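Local coordinates for protein soluble epoxide hydrolase (Bacillus megaterium, PDB 4INZ) that belongs to the alpha/beta-hydrolase fold enzymes, with a mostly parallel central beta-sheet, flanking helices and a helical insertion after one of the central strands, at residues L92-D95 / I96-I100; G139-P142 / Y143-M146; R176-S180 / G181-L185. The protein carries 1 engineered substitution. One frame throughout, in Å; residues are numbered along the deposited sequence.

Interaction 1: L92-D95 / I96-I100; sequences LVED and IRQVI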
loop_
_atom_site.group_PDB
_atom_site.type_symbol
_atom_site.label_atom_id
_atom_site.label_comp_id
_atom_site.label_asym_id
_atom_site.label_seq_id
_atom_site.Cartn_x
_atom_site.Cartn_y
_atom_site.Cartn_z
ATOM N N LEU A 92 10.130 -0.516 8.170
ATOM C CA LEU A 92 9.068 0.169 7.444
ATOM C C LEU A 92 8.049 0.796 8.393
ATOM O O LEU A 92 7.575 1.905 8.159
ATOM C CB LEU A 92 8.371 -0.816 6.505
ATOM C CG LEU A 92 9.298 -1.443 5.458
ATOM C CD1 LEU A 92 8.654 -2.654 4.814
ATOM C CD2 LEU A 92 9.702 -0.417 4.402
ATOM N N VAL A 93 7.712 0.077 9.459
ATOM C CA VAL A 93 6.769 0.581 10.453
ATOM C C VAL A 93 7.323 1.808 11.177
ATOM O O VAL A 93 6.592 2.760 11.451
ATOM C CB VAL A 93 6.372 -0.519 11.477
ATOM C CG1 VAL A 93 5.696 0.093 12.708
ATOM C CG2 VAL A 93 5.463 -1.557 10.827
ATOM N N GLU A 94 8.621 1.789 11.474
ATOM C CA GLU A 94 9.261 2.931 12.124
ATOM C C GLU A 94 9.315 4.138 11.187
ATOM O O GLU A 94 9.188 5.282 11.632
ATOM C CB GLU A 94 10.660 2.567 12.632
ATOM C CG GLU A 94 11.431 3.742 13.224
ATOM C CD GLU A 94 10.929 4.175 14.601
ATOM O OE1 GLU A 94 9.951 3.590 15.111
ATOM O OE2 GLU A 94 11.528 5.109 15.178
ATOM N N ASP A 95 9.498 3.889 9.892
ATOM C CA ASP A 95 9.429 4.970 8.915
ATOM C C ASP A 95 8.126 5.724 9.111
ATOM O O ASP A 95 8.111 6.951 9.192
ATOM C CB ASP A 95 9.473 4.443 7.475
ATOM C CG ASP A 95 10.875 4.094 7.014
ATOM O OD1 ASP A 95 11.842 4.355 7.764
ATOM O OD2 ASP A 95 11.004 3.566 5.887
ATOM N N ILE A 96 7.027 4.976 9.180
ATOM C CA ILE A 96 5.709 5.585 9.238
ATOM C C ILE A 96 5.533 6.354 10.538
ATOM O O ILE A 96 4.993 7.457 10.543
ATOM C CB ILE A 96 4.584 4.541 9.073
ATOM C CG1 ILE A 96 4.778 3.760 7.768
ATOM C CG2 ILE A 96 3.215 5.219 9.094
ATOM C CD1 ILE A 96 4.924 4.636 6.523
ATOM N N ARG A 97 6.009 5.780 11.637
ATOM C CA ARG A 97 5.911 6.456 12.923
ATOM C C ARG A 97 6.623 7.806 12.894
ATOM O O ARG A 97 6.077 8.812 13.352
ATOM C CB ARG A 97 6.490 5.589 14.039
ATOM C CG ARG A 97 6.042 6.005 15.421
ATOM C CD ARG A 97 6.872 5.315 16.501
ATOM N NE ARG A 97 8.280 5.695 16.434
ATOM C CZ ARG A 97 8.771 6.824 16.935
ATOM N NH1 ARG A 97 7.967 7.689 17.544
ATOM N NH2 ARG A 97 10.064 7.094 16.828
ATOM N N GLN A 98 7.840 7.825 12.357
ATOM C CA GLN A 98 8.645 9.044 12.342
ATOM C C GLN A 98 8.124 10.070 11.334
ATOM O O GLN A 98 8.271 11.270 11.533
ATOM C CB GLN A 98 10.125 8.733 12.076
ATOM C CG GLN A 98 10.817 7.932 13.169
ATOM C CD GLN A 98 12.336 8.009 13.074
ATOM O OE1 GLN A 98 12.886 8.931 12.474
ATOM N NE2 GLN A 98 13.018 7.031 13.658
ATOM N N VAL A 99 7.517 9.602 10.249
ATOM C CA VAL A 99 6.942 10.522 9.278
ATOM C C VAL A 99 5.801 11.327 9.895
ATOM O O VAL A 99 5.724 12.548 9.727
ATOM C CB VAL A 99 6.444 9.783 8.027
ATOM C CG1 VAL A 99 5.514 10.680 7.218
ATOM C CG2 VAL A 99 7.635 9.318 7.192
ATOM N N ILE A 100 4.919 10.642 10.611
ATOM C CA ILE A 100 3.788 11.298 11.265
ATOM C C ILE A 100 4.275 12.355 12.259
ATOM O O ILE A 100 3.795 13.494 12.271
ATOM C CB ILE A 100 2.868 10.267 11.963
ATOM C CG1 ILE A 100 2.243 9.338 10.918
ATOM C CG2 ILE A 100 1.783 10.966 12.768
ATOM C CD1 ILE A 100 1.494 8.152 11.503
#

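Interaction 2: G139-P142 / Y143-M146; sequences GPHP and YTFM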
loop_
_atom_site.group_PDB
_atom_site.type_symbol
_atom_site.label_atom_id
_atom_site.label_comp_id
_atom_site.label_asym_id
_atom_site.label_seq_id
_atom_site.Cartn_x
_atom_site.Cartn_y
_atom_site.Cartn_z
ATOM N N GLY A 139 -5.287 -5.211 -0.535
ATOM C CA GLY A 139 -4.026 -5.537 0.113
ATOM C C GLY A 139 -4.312 -6.449 1.289
ATOM O O GLY A 139 -5.468 -6.699 1.606
ATOM N N PRO A 140 -3.261 -6.945 1.950
ATOM C CA PRO A 140 -3.483 -7.986 2.959
ATOM C C PRO A 140 -3.803 -7.462 4.364
ATOM O O PRO A 140 -3.040 -6.671 4.924
ATOM C CB PRO A 140 -2.151 -8.735 2.968
ATOM C CG PRO A 140 -1.133 -7.649 2.659
ATOM C CD PRO A 140 -1.831 -6.712 1.684
ATOM N N HIS A 141 -4.927 -7.909 4.923
ATOM C CA HIS A 141 -5.158 -7.761 6.355
ATOM C C HIS A 141 -4.262 -8.781 7.049
ATOM O O HIS A 141 -4.169 -9.919 6.603
ATOM C CB HIS A 141 -6.627 -8.027 6.708
ATOM C CG HIS A 141 -6.906 -7.976 8.179
ATOM N ND1 HIS A 141 -6.915 -9.100 8.977
ATOM C CD2 HIS A 141 -7.170 -6.931 8.999
ATOM C CE1 HIS A 141 -7.178 -8.751 10.224
ATOM N NE2 HIS A 141 -7.334 -7.439 10.265
ATOM N N PRO A 142 -3.580 -8.377 8.130
ATOM C CA PRO A 142 -2.584 -9.264 8.748
ATOM C C PRO A 142 -3.085 -10.679 9.036
ATOM O O PRO A 142 -2.326 -11.636 8.872
ATOM C CB PRO A 142 -2.244 -8.538 10.049
ATOM C CG PRO A 142 -2.411 -7.093 9.694
ATOM C CD PRO A 142 -3.614 -7.056 8.776
ATOM N N TYR A 143 -4.337 -10.818 9.453
ATOM C CA TYR A 143 -4.824 -12.128 9.885
ATOM C C TYR A 143 -5.573 -12.887 8.797
ATOM O O TYR A 143 -5.305 -14.068 8.570
ATOM C CB TYR A 143 -5.678 -12.011 11.153
ATOM C CG TYR A 143 -4.877 -11.654 12.386
ATOM C CD1 TYR A 143 -4.675 -10.327 12.745
ATOM C CD2 TYR A 143 -4.305 -12.646 13.180
ATOM C CE1 TYR A 143 -3.936 -9.992 13.863
ATOM C CE2 TYR A 143 -3.567 -12.323 14.304
ATOM C CZ TYR A 143 -3.384 -10.996 14.641
ATOM O OH TYR A 143 -2.651 -10.670 15.760
ATOM N N THR A 144 -6.509 -12.225 8.123
ATOM C CA THR A 144 -7.267 -12.918 7.092
ATOM C C THR A 144 -6.381 -13.349 5.928
ATOM O O THR A 144 -6.652 -14.362 5.287
ATOM C CB THR A 144 -8.484 -12.103 6.577
ATOM O OG1 THR A 144 -8.037 -10.916 5.905
ATOM C CG2 THR A 144 -9.420 -11.736 7.732
ATOM N N PHE A 145 -5.317 -12.594 5.652
ATOM C CA PHE A 145 -4.449 -12.958 4.537
ATOM C C PHE A 145 -3.756 -14.295 4.764
ATOM O O PHE A 145 -3.658 -15.117 3.851
ATOM C CB PHE A 145 -3.400 -11.885 4.244
ATOM C CG PHE A 145 -2.556 -12.196 3.045
ATOM C CD1 PHE A 145 -3.135 -12.302 1.787
ATOM C CD2 PHE A 145 -1.189 -12.388 3.166
ATOM C CE1 PHE A 145 -2.366 -12.586 0.675
ATOM C CE2 PHE A 145 -0.416 -12.673 2.054
ATOM C CZ PHE A 145 -1.007 -12.777 0.810
ATOM N N MET A 146 -3.256 -14.508 5.976
ATOM C CA MET A 146 -2.636 -15.788 6.304
ATOM C C MET A 146 -3.667 -16.915 6.224
ATOM O O MET A 146 -3.370 -18.009 5.750
ATOM C CB MET A 146 -1.995 -15.740 7.688
ATOM C CG MET A 146 -0.863 -14.735 7.785
ATOM S SD MET A 146 0.511 -15.073 6.655
ATOM C CE MET A 146 1.235 -16.537 7.422
HETATM O O HOH W 1 -6.419 -10.110 3.843
#

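Interaction 3: R176-S180 / G181-L185; sequences RDNFS and GLRKL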
loop_
_atom_site.group_PDB
_atom_site.type_symbol
_atom_site.label_atom_id
_atom_site.label_comp_id
_atom_site.label_asym_id
_atom_site.label_seq_id
_atom_site.Cartn_x
_atom_site.Cartn_y
_atom_site.Cartn_z
ATOM N N ARG A 176 14.272 -4.577 -17.832
ATOM C CA ARG A 176 14.768 -4.666 -19.209
ATOM C C ARG A 176 13.873 -3.916 -20.198
ATOM O O ARG A 176 12.661 -3.805 -19.995
ATOM C CB ARG A 176 14.906 -6.132 -19.643
ATOM C CG ARG A 176 13.571 -6.845 -19.809
ATOM C CD ARG A 176 13.715 -8.351 -20.075
ATOM N NE ARG A 176 12.401 -8.996 -20.158
ATOM C CZ ARG A 176 12.196 -10.298 -20.350
ATOM N NH1 ARG A 176 13.221 -11.132 -20.490
ATOM N NH2 ARG A 176 10.956 -10.764 -20.406
ATOM N N ASP A 177 14.483 -3.391 -21.255
ATOM C CA ASP A 177 13.751 -2.731 -22.329
ATOM C C ASP A 177 12.778 -1.680 -21.815
ATOM O O ASP A 177 11.559 -1.786 -21.984
ATOM C CB ASP A 177 13.041 -3.767 -23.191
ATOM C CG ASP A 177 14.002 -4.781 -23.767
ATOM O OD1 ASP A 177 14.736 -4.423 -24.711
ATOM O OD2 ASP A 177 14.036 -5.923 -23.264
ATOM N N ASN A 178 13.331 -0.652 -21.182
ATOM C CA ASN A 178 12.519 0.457 -20.713
ATOM C C ASN A 178 11.458 -0.009 -19.711
ATOM O O ASN A 178 10.294 0.368 -19.803
ATOM C CB ASN A 178 11.886 1.160 -21.921
ATOM C CG ASN A 178 11.204 2.460 -21.556
ATOM O OD1 ASN A 178 10.141 2.788 -22.092
ATOM N ND2 ASN A 178 11.810 3.213 -20.640
ATOM N N PHE A 179 11.878 -0.837 -18.756
ATOM C CA PHE A 179 10.992 -1.337 -17.703
ATOM C C PHE A 179 9.772 -2.074 -18.253
ATOM O O PHE A 179 8.651 -1.872 -17.788
ATOM C CB PHE A 179 10.568 -0.197 -16.775
ATOM C CG PHE A 179 11.730 0.513 -16.137
ATOM C CD1 PHE A 179 12.283 0.044 -14.952
ATOM C CD2 PHE A 179 12.290 1.625 -16.738
ATOM C CE1 PHE A 179 13.367 0.685 -14.369
ATOM C CE2 PHE A 179 13.382 2.277 -16.165
ATOM C CZ PHE A 179 13.922 1.804 -14.981
ATOM N N SER A 180 10.006 -2.949 -19.227
ATOM C CA SER A 180 8.929 -3.640 -19.920
ATOM C C SER A 180 8.039 -4.438 -18.972
ATOM O O SER A 180 6.820 -4.447 -19.125
ATOM C CB SER A 180 9.496 -4.556 -21.007
ATOM O OG SER A 180 10.467 -5.431 -20.466
ATOM N N GLY A 181 8.645 -5.102 -17.992
ATOM C CA GLY A 181 7.876 -5.903 -17.054
ATOM C C GLY A 181 6.900 -5.058 -16.255
ATOM O O GLY A 181 5.755 -5.459 -16.013
ATOM N N LEU A 182 7.353 -3.880 -15.839
ATOM C CA LEU A 182 6.510 -2.970 -15.066
ATOM C C LEU A 182 5.462 -2.301 -15.953
ATOM O O LEU A 182 4.329 -2.069 -15.529
ATOM C CB LEU A 182 7.368 -1.915 -14.361
ATOM C CG LEU A 182 8.347 -2.453 -13.315
ATOM C CD1 LEU A 182 9.331 -1.372 -12.873
ATOM C CD2 LEU A 182 7.597 -3.031 -12.112
ATOM N N ARG A 183 5.845 -1.990 -17.187
ATOM C CA ARG A 183 4.906 -1.410 -18.147
ATOM C C ARG A 183 3.731 -2.343 -18.399
ATOM O O ARG A 183 2.575 -1.913 -18.457
ATOM C CB ARG A 183 5.602 -1.096 -19.474
ATOM C CG ARG A 183 6.449 0.162 -19.442
ATOM C CD ARG A 183 6.847 0.599 -20.843
ATOM N NE ARG A 183 7.962 -0.177 -21.384
ATOM C CZ ARG A 183 7.858 -1.038 -22.392
ATOM N NH1 ARG A 183 8.930 -1.693 -22.818
ATOM N NH2 ARG A 183 6.683 -1.237 -22.981
ATOM N N LYS A 184 4.030 -3.625 -18.560
ATOM C CA LYS A 184 2.985 -4.587 -18.862
ATOM C C LYS A 184 2.086 -4.768 -17.651
ATOM O O LYS A 184 0.884 -4.980 -17.782
ATOM C CB LYS A 184 3.598 -5.913 -19.309
ATOM C CG LYS A 184 4.398 -5.782 -20.606
ATOM C CD LYS A 184 4.913 -7.122 -21.119
ATOM C CE LYS A 184 5.612 -6.963 -22.470
ATOM N NZ LYS A 184 6.771 -6.028 -22.417
ATOM N N LEU A 185 2.671 -4.645 -16.469
ATOM C CA LEU A 185 1.937 -4.846 -15.230
ATOM C C LEU A 185 0.957 -3.708 -14.950
ATOM O O LEU A 185 -0.207 -3.952 -14.633
ATOM C CB LEU A 185 2.915 -5.023 -14.066
ATOM C CG LEU A 185 2.356 -5.395 -12.697
ATOM C CD1 LEU A 185 1.479 -6.635 -12.792
ATOM C CD2 LEU A 185 3.505 -5.613 -11.714
#

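Interaction 1: L92-D95 / I96-I100
The carbonyls of L92, V93, E94 and D95 bond to the amides of I96, R97, Q98 and V99 in the i to i+4 pattern of an alpha-helix. The L92 O to I96 N bond is 3.3 Å long, whereas V99 N comes to 2.9 Å from D95 O. This is the middle of helix 89-102, one of the helices packed against the sheet of the alpha/beta-hydrolase fold. V93 faces helix 115-126, whereas I96 and I100 touch L44 and L42 on strand 40-44. On the polar side, E94 is gripped by residues three and four places ahead. A bend at its second side-chain torsion (chi2 74°) turns the carboxylate forward along the helix, beside R97, which meets it side-on in a salt bridge: NE donates to E94 OE1 at 3.0 Å and NH2 to E94 OE2, also at 3.0 Å. The two flat groups are not coplanar but turned 39° from each other. D95 looks elsewhere, to a salt bridge with R73 and a hydrogen bond with N26, and Q98 OE1 accepts from N26 N. The Q98 amide, nearly perpendicular to the carboxylate, sends NE2 to the anti side of E94 OE2 at 2.9 Å, on the same face of the carboxylate plane as R97 NH2.

Interaction 2: G139-P142 / Y143-M146
H141 O accepts from F145 N at 3.1 Å, the first-turn bond by which an extended loop, G139 to H141, passes into helix 142-151. H141 stands at the N-cap, and its imidazole provides the cap: with CG anti to the backbone N (chi1 176°), the ring swings alongside the first turn and ND1 accepts from T144 N at 3.3 Å. This bond is long but almost straight, and the donor lies practically in the ring plane. P142 CD rests 3.4 Å above one face of the same ring, toward its rim, while H141 CE1 approaches the edge of the Y143 ring, 3.9 Å from CD1. A water bridges the N-cap backbone and the T144 hydroxyl, accepting from H141 N at 2.9 Å and donating to T144 OG1 at 2.7 Å. Further back in the loop, P140 CB sits over a face of the F145 ring in a CH-pi contact, 3.9 Å from the centroid and 28° off the normal. H141 NE2 bonds to Y125 OH and the ring meets W121 edge-to-face, both residues of helix 115-126; Y143 OH reaches E241 O and T144 OG1 reaches N263 O, tying the helix that follows strand 131-137 to the loops on either side of strand 248-253.

Interaction 3: R176-S180 / G181-L185
R183 closes back on D177 and N178 with its guanidinium, and this grip is the tight centre of the contact. NH1 donates to D177 O at 2.8 Å and NE to N178 O at 2.9 Å; both acceptors lie in the guanidinium plane, yet D177 O is approached nearly end-on and N178 O from well above its carbonyl plane. A bend at chi3 (-79°) turns the group back over the preceding residues, where S180 CA lies 3.3 Å above one of its faces. R183 N, meanwhile, bonds to F179 O. The two gripped carbonyls belong to an unusual backbone: D177, N178 and F179 all have positive phi, forming a left-handed helical turn closed by S180 N and S180 OG, which both donate to R176 O, the hydroxyl at 2.8 Å. From S180 onward the chain is right-handed again, with K184 N bonded to S180 O and a wider pi-type turn at 183-185. The irregular turn interrupts helix 169-193, part of the helical insertion between strands 131-137 and 248-253 that probably corresponds to the cap, or lid, domain of related epoxide hydrolases. F179 and L182 run side by side, CD1 to CD1 at 3.9 Å, toward helix 198-210, where L182 meets W208; N178 and R183 both rest on M205. On the solvent side the exposed K184 chain runs past S180, its NZ 3.4 Å from S180 CB in a contact without a hydrogen bond. R176, D177 and K184 are all exposed and touch a crystal neighbour.

The three contacts follow one another along the chain without touching. Interaction 1 belongs to a helix that follows strand 66-70 and precedes strand 108-112 in sequence, packed on the sheet. Interaction 2 marks where the chain leaves strand 131-137 and enters the helical insertion, and interaction 3 lies farther along that insertion, its centre about 21 Å from the centre of the chain. The centres of interactions 1 and 2 are about 21 Å apart, with nearest atoms about 10 Å apart; interaction 3 is about 30 Å from interaction 1 and about 28 Å from interaction 2, centre to centre. Of the three, interaction 2 has a bound PEG beside it, about 4 Å from the P140 side chain; the molecule probably comes from the crystallisation liquor but may mark a pocket.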